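Local coordinates for phytase (Citrobacter braakii, PDB 3ZHC), which is a phytase of the histidine phosphatase superfamily (branch 2), a disulfide-bonded protein built round a mixed beta sheet, at residues B[356-370]-B[407-419]. The protein carries 2 engineered substitutions. Residues are numbered along the deposited sequence; the frame is centred on the assembly and turned at random.
Sequences FEKWKRTSDNTDWVQ and NSQGMCSLKSFSR
Met411 reaches past strand 366-370 to Trp359 on the neighbouring strand 356-361. Its CB sits 3.9 Å from Trp368 CB and also touches Val369 O; CG lies against Gln370 CB; SD meets Trp359 CD1 at 3.8 Å, obliquely to the ring, a Met-aromatic contact; CE ends over one face of the indole in a CH-pi contact, 4.0 Å from the centroid of the five-membered ring of Trp359. An extended chain beyond CG (chi2 -174°) carries the methyl that far. Glu357 OE1 accepts from Trp359 NE1 close to the ring plane, which helps to hold the indole's rotation. Met28 of strand 28-38 touches both Met411 and Trp359. In the backbone, the short strand 412-413 adds antiparallel to 366-375 in the mixed sheet of the histidine phosphatase fold: Val369 N donates to Cys412 O (2.7 Å), and Cys412 N returns a bond to Val369 O. Cys412 is also tied to Cys403 by a disulfide. Leu414 N donates to Asp367 O, just where Ser413, at the N-cap of helix 414-424, accepts from Ser416 N through OG. On the face carrying Val369, its CG1 stands over the centre of the Phe417 ring, 3.9 Å from the centroid, while Phe417 CZ meets Phe356 CD2 rim to rim. The Asn407 amide lies over one face of the Trp368 indole, the planes 39° apart.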
loop_
_atom_site.group_PDB
_atom_site.type_symbol
_atom_site.label_atom_id
_atom_site.label_comp_id
_atom_site.label_asym_id
_atom_site.label_seq_id
_atom_site.Cartn_x
_atom_site.Cartn_y
_atom_site.Cartn_z
ATOM N N PHE B 356 7.541 13.444 18.272
ATOM C CA PHE B 356 7.916 12.611 19.409
ATOM C C PHE B 356 7.369 13.304 20.661
ATOM O O PHE B 356 7.838 14.382 21.023
ATOM C CB PHE B 356 9.432 12.450 19.486
ATOM C CG PHE B 356 10.042 11.818 18.258
ATOM C CD1 PHE B 356 10.407 12.606 17.152
ATOM C CD2 PHE B 356 10.258 10.442 18.197
ATOM C CE1 PHE B 356 10.984 12.012 15.990
ATOM C CE2 PHE B 356 10.833 9.845 17.047
ATOM C CZ PHE B 356 11.190 10.640 15.946
ATOM N N GLU B 357 6.374 12.678 21.302
ATOM C CA GLU B 357 5.686 13.216 22.480
ATOM C C GLU B 357 6.059 12.456 23.744
ATOM O O GLU B 357 6.000 11.252 23.752
ATOM C CB GLU B 357 4.178 13.104 22.288
ATOM C CG GLU B 357 3.599 13.992 21.193
ATOM C CD GLU B 357 2.182 13.604 20.799
ATOM O OE1 GLU B 357 1.544 12.787 21.499
ATOM O OE2 GLU B 357 1.697 14.119 19.774
ATOM N N LYS B 358 6.443 13.186 24.801
ATOM C CA LYS B 358 6.734 12.602 26.124
ATOM C C LYS B 358 5.502 12.792 27.015
ATOM O O LYS B 358 5.159 13.926 27.374
ATOM C CB LYS B 358 7.953 13.237 26.768
ATOM C CG LYS B 358 8.392 12.575 28.095
ATOM C CD LYS B 358 9.634 13.232 28.610
ATOM C CE LYS B 358 10.055 12.693 29.922
ATOM N NZ LYS B 358 11.179 13.517 30.510
ATOM N N TRP B 359 4.851 11.671 27.355
ATOM C CA TRP B 359 3.686 11.641 28.230
ATOM C C TRP B 359 4.068 11.074 29.604
ATOM O O TRP B 359 4.816 10.081 29.682
ATOM C CB TRP B 359 2.590 10.777 27.619
ATOM C CG TRP B 359 1.997 11.334 26.403
ATOM C CD1 TRP B 359 2.445 11.176 25.122
ATOM C CD2 TRP B 359 0.831 12.153 26.326
ATOM N NE1 TRP B 359 1.624 11.849 24.247
ATOM C CE2 TRP B 359 0.622 12.459 24.959
ATOM C CE3 TRP B 359 -0.068 12.663 27.285
ATOM C CZ2 TRP B 359 -0.453 13.257 24.516
ATOM C CZ3 TRP B 359 -1.149 13.464 26.844
ATOM C CH2 TRP B 359 -1.325 13.749 25.473
ATOM N N LYS B 360 3.561 11.700 30.681
ATOM C CA LYS B 360 3.758 11.209 32.055
ATOM C C LYS B 360 2.445 10.596 32.519
ATOM O O LYS B 360 1.404 11.260 32.468
ATOM C CB LYS B 360 4.171 12.325 33.016
ATOM C CG LYS B 360 4.552 11.812 34.449
ATOM C CD LYS B 360 4.890 12.942 35.432
ATOM C CE LYS B 360 3.625 13.690 35.912
ATOM N NZ LYS B 360 3.921 14.697 37.013
ATOM N N ARG B 361 2.493 9.336 32.961
ATOM C CA ARG B 361 1.321 8.664 33.530
ATOM C C ARG B 361 1.200 9.192 34.954
ATOM O O ARG B 361 2.148 9.081 35.738
ATOM C CB ARG B 361 1.501 7.163 33.512
ATOM C CG ARG B 361 0.304 6.339 34.041
ATOM C CD ARG B 361 0.712 4.863 34.242
ATOM N NE ARG B 361 0.476 4.002 33.089
ATOM C CZ ARG B 361 1.063 2.811 32.887
ATOM N NH1 ARG B 361 1.964 2.297 33.760
ATOM N NH2 ARG B 361 0.754 2.115 31.793
ATOM N N THR B 362 0.037 9.772 35.277
ATOM C CA THR B 362 -0.219 10.395 36.601
ATOM C C THR B 362 -0.148 9.421 37.775
ATOM O O THR B 362 0.417 9.760 38.824
ATOM C CB THR B 362 -1.621 11.074 36.651
ATOM O OG1 THR B 362 -1.805 11.892 35.495
ATOM C CG2 THR B 362 -1.777 11.930 37.921
ATOM N N SER B 363 -0.720 8.223 37.591
ATOM C CA SER B 363 -0.825 7.208 38.679
ATOM C C SER B 363 0.512 6.757 39.305
ATOM O O SER B 363 0.555 6.439 40.510
ATOM C CB SER B 363 -1.609 5.977 38.194
ATOM O OG SER B 363 -0.993 5.402 37.061
ATOM N N ASP B 364 1.588 6.731 38.505
ATOM C CA ASP B 364 2.952 6.329 39.008
ATOM C C ASP B 364 4.139 7.233 38.547
ATOM O O ASP B 364 5.303 6.904 38.810
ATOM C CB ASP B 364 3.222 4.844 38.653
ATOM C CG ASP B 364 3.070 4.544 37.162
ATOM O OD1 ASP B 364 2.929 5.503 36.371
ATOM O OD2 ASP B 364 3.090 3.345 36.785
ATOM N N ASN B 365 3.833 8.357 37.880
ATOM C CA ASN B 365 4.850 9.289 37.339
ATOM C C ASN B 365 5.876 8.624 36.363
ATOM O O ASN B 365 7.029 9.059 36.278
ATOM C CB ASN B 365 5.531 10.056 38.494
ATOM C CG ASN B 365 4.510 10.822 39.379
ATOM O OD1 ASN B 365 3.323 10.964 39.021
ATOM N ND2 ASN B 365 4.972 11.312 40.523
ATOM N N THR B 366 5.417 7.581 35.641
ATOM C CA THR B 366 6.217 6.883 34.629
ATOM C C THR B 366 6.136 7.634 33.302
ATOM O O THR B 366 5.051 8.069 32.904
ATOM C CB THR B 366 5.740 5.427 34.393
ATOM O OG1 THR B 366 4.336 5.415 34.180
ATOM C CG2 THR B 366 6.063 4.554 35.584
ATOM N N ASP B 367 7.279 7.770 32.622
ATOM C CA ASP B 367 7.371 8.519 31.350
ATOM C C ASP B 367 7.278 7.589 30.127
ATOM O O ASP B 367 7.947 6.552 30.068
ATOM C CB ASP B 367 8.658 9.322 31.314
ATOM C CG ASP B 367 8.751 10.338 32.468
ATOM O OD1 ASP B 367 7.741 11.032 32.756
ATOM O OD2 ASP B 367 9.839 10.442 33.079
ATOM N N TRP B 368 6.434 7.990 29.161
ATOM C CA TRP B 368 6.165 7.230 27.939
ATOM C C TRP B 368 6.314 8.122 26.703
ATOM O O TRP B 368 6.080 9.328 26.778
ATOM C CB TRP B 368 4.761 6.618 28.003
ATOM C CG TRP B 368 4.543 5.847 29.292
ATOM C CD1 TRP B 368 4.114 6.358 30.492
ATOM C CD2 TRP B 368 4.764 4.450 29.512
ATOM N NE1 TRP B 368 4.045 5.367 31.438
ATOM C CE2 TRP B 368 4.435 4.183 30.871
ATOM C CE3 TRP B 368 5.193 3.390 28.696
ATOM C CZ2 TRP B 368 4.529 2.895 31.430
ATOM C CZ3 TRP B 368 5.289 2.106 29.255
ATOM C CH2 TRP B 368 4.957 1.873 30.609
ATOM N N VAL B 369 6.704 7.509 25.575
ATOM C CA VAL B 369 6.940 8.218 24.315
ATOM C C VAL B 369 5.974 7.764 23.236
ATOM O O VAL B 369 5.922 6.573 22.933
ATOM C CB VAL B 369 8.393 7.997 23.786
ATOM C CG1 VAL B 369 8.615 8.762 22.473
ATOM C CG2 VAL B 369 9.408 8.415 24.811
ATOM N N GLN B 370 5.209 8.712 22.664
ATOM C CA GLN B 370 4.313 8.439 21.528
ATOM C C GLN B 370 4.878 9.100 20.285
ATOM O O GLN B 370 5.348 10.246 20.351
ATOM C CB GLN B 370 2.889 8.950 21.776
ATOM C CG GLN B 370 1.879 8.324 20.793
ATOM C CD GLN B 370 0.472 8.696 21.088
ATOM O OE1 GLN B 370 0.137 9.878 21.167
ATOM N NE2 GLN B 370 -0.394 7.686 21.251
ATOM N N ASN B 407 2.920 0.557 26.642
ATOM C CA ASN B 407 1.645 0.901 27.326
ATOM C C ASN B 407 0.487 0.083 26.829
ATOM O O ASN B 407 0.604 -0.650 25.845
ATOM C CB ASN B 407 1.271 2.415 27.101
ATOM C CG ASN B 407 1.762 3.319 28.162
ATOM O OD1 ASN B 407 1.811 4.527 27.962
ATOM N ND2 ASN B 407 2.120 2.769 29.306
ATOM N N SER B 408 -0.650 0.214 27.523
ATOM C CA SER B 408 -1.929 -0.348 27.056
ATOM C C SER B 408 -2.383 0.434 25.813
ATOM O O SER B 408 -3.027 -0.131 24.920
ATOM C CB SER B 408 -2.998 -0.285 28.146
ATOM O OG SER B 408 -3.230 1.061 28.568
ATOM N N GLN B 409 -2.037 1.738 25.778
ATOM C CA GLN B 409 -2.293 2.626 24.639
ATOM C C GLN B 409 -1.099 2.690 23.589
ATOM O O GLN B 409 -0.989 3.658 22.833
ATOM C CB GLN B 409 -2.655 4.032 25.163
ATOM C CG GLN B 409 -3.566 4.860 24.220
ATOM C CD GLN B 409 -4.099 6.146 24.879
ATOM O OE1 GLN B 409 -3.633 6.559 25.965
ATOM N NE2 GLN B 409 -5.082 6.789 24.220
ATOM N N GLY B 410 -0.230 1.666 23.565
ATOM C CA GLY B 410 0.845 1.539 22.534
ATOM C C GLY B 410 2.129 2.374 22.632
ATOM O O GLY B 410 3.025 2.236 21.784
ATOM N N MET B 411 2.226 3.229 23.643
ATOM C CA MET B 411 3.408 4.093 23.822
ATOM C C MET B 411 4.608 3.334 24.373
ATOM O O MET B 411 4.456 2.470 25.228
ATOM C CB MET B 411 3.113 5.243 24.780
ATOM C CG MET B 411 1.910 6.094 24.435
ATOM S SD MET B 411 1.826 7.476 25.554
ATOM C CE MET B 411 0.167 8.080 25.250
ATOM N N CYS B 412 5.793 3.678 23.872
ATOM C CA CYS B 412 7.032 3.092 24.331
ATOM C C CYS B 412 7.382 3.713 25.680
ATOM O O CYS B 412 7.045 4.860 25.924
ATOM C CB CYS B 412 8.124 3.360 23.296
ATOM S SG CYS B 412 9.667 2.614 23.618
ATOM N N SER B 413 8.048 2.955 26.561
ATOM C CA SER B 413 8.499 3.534 27.841
ATOM C C SER B 413 9.697 4.415 27.496
ATOM O O SER B 413 10.379 4.178 26.481
ATOM C CB SER B 413 8.849 2.476 28.901
ATOM O OG SER B 413 10.065 1.811 28.627
ATOM N N LEU B 414 9.947 5.428 28.323
ATOM C CA LEU B 414 11.049 6.372 28.091
ATOM C C LEU B 414 12.423 5.662 27.932
ATOM O O LEU B 414 13.170 5.972 26.983
ATOM C CB LEU B 414 11.106 7.422 29.211
ATOM C CG LEU B 414 12.061 8.605 29.035
ATOM C CD1 LEU B 414 11.666 9.459 27.832
ATOM C CD2 LEU B 414 12.081 9.432 30.298
ATOM N N LYS B 415 12.741 4.719 28.839
ATOM C CA LYS B 415 14.027 3.991 28.777
ATOM C C LYS B 415 14.077 3.023 27.577
ATOM O O LYS B 415 15.118 2.846 26.985
ATOM C CB LYS B 415 14.331 3.265 30.102
ATOM C CG LYS B 415 14.608 4.230 31.273
ATOM C CD LYS B 415 15.207 3.516 32.501
ATOM C CE LYS B 415 14.275 2.436 33.041
ATOM N NZ LYS B 415 14.855 1.727 34.223
ATOM N N SER B 416 12.926 2.405 27.240
ATOM C CA SER B 416 12.826 1.521 26.046
ATOM C C SER B 416 13.055 2.322 24.762
ATOM O O SER B 416 13.704 1.838 23.834
ATOM C CB SER B 416 11.463 0.804 25.947
ATOM O OG SER B 416 11.374 -0.282 26.829
ATOM N N PHE B 417 12.501 3.546 24.720
ATOM C CA PHE B 417 12.705 4.452 23.592
ATOM C C PHE B 417 14.181 4.819 23.478
ATOM O O PHE B 417 14.770 4.688 22.402
ATOM C CB PHE B 417 11.839 5.730 23.720
ATOM C CG PHE B 417 12.048 6.716 22.599
ATOM C CD1 PHE B 417 11.500 6.473 21.333
ATOM C CD2 PHE B 417 12.798 7.882 22.798
ATOM C CE1 PHE B 417 11.692 7.385 20.267
ATOM C CE2 PHE B 417 12.996 8.799 21.743
ATOM C CZ PHE B 417 12.438 8.544 20.473
ATOM N N SER B 418 14.767 5.264 24.594
ATOM C CA SER B 418 16.188 5.652 24.636
ATOM C C SER B 418 17.131 4.487 24.286
ATOM O O SER B 418 18.099 4.675 23.574
ATOM C CB SER B 418 16.551 6.218 26.009
ATOM O OG SER B 418 17.850 6.761 26.003
ATOM N N ARG B 419 16.827 3.290 24.793
ATOM C CA ARG B 419 17.661 2.094 24.523
ATOM C C ARG B 419 17.590 1.629 23.058
ATOM O O ARG B 419 18.557 1.091 22.542
ATOM C CB ARG B 419 17.342 0.946 25.522
ATOM C CG ARG B 419 18.042 1.169 26.903
ATOM C CD ARG B 419 17.729 0.067 27.978
ATOM N NE ARG B 419 17.688 -1.297 27.399
ATOM C CZ ARG B 419 16.572 -1.994 27.083
ATOM N NH1 ARG B 419 15.328 -1.495 27.284
ATOM N NH2 ARG B 419 16.701 -3.220 26.562
#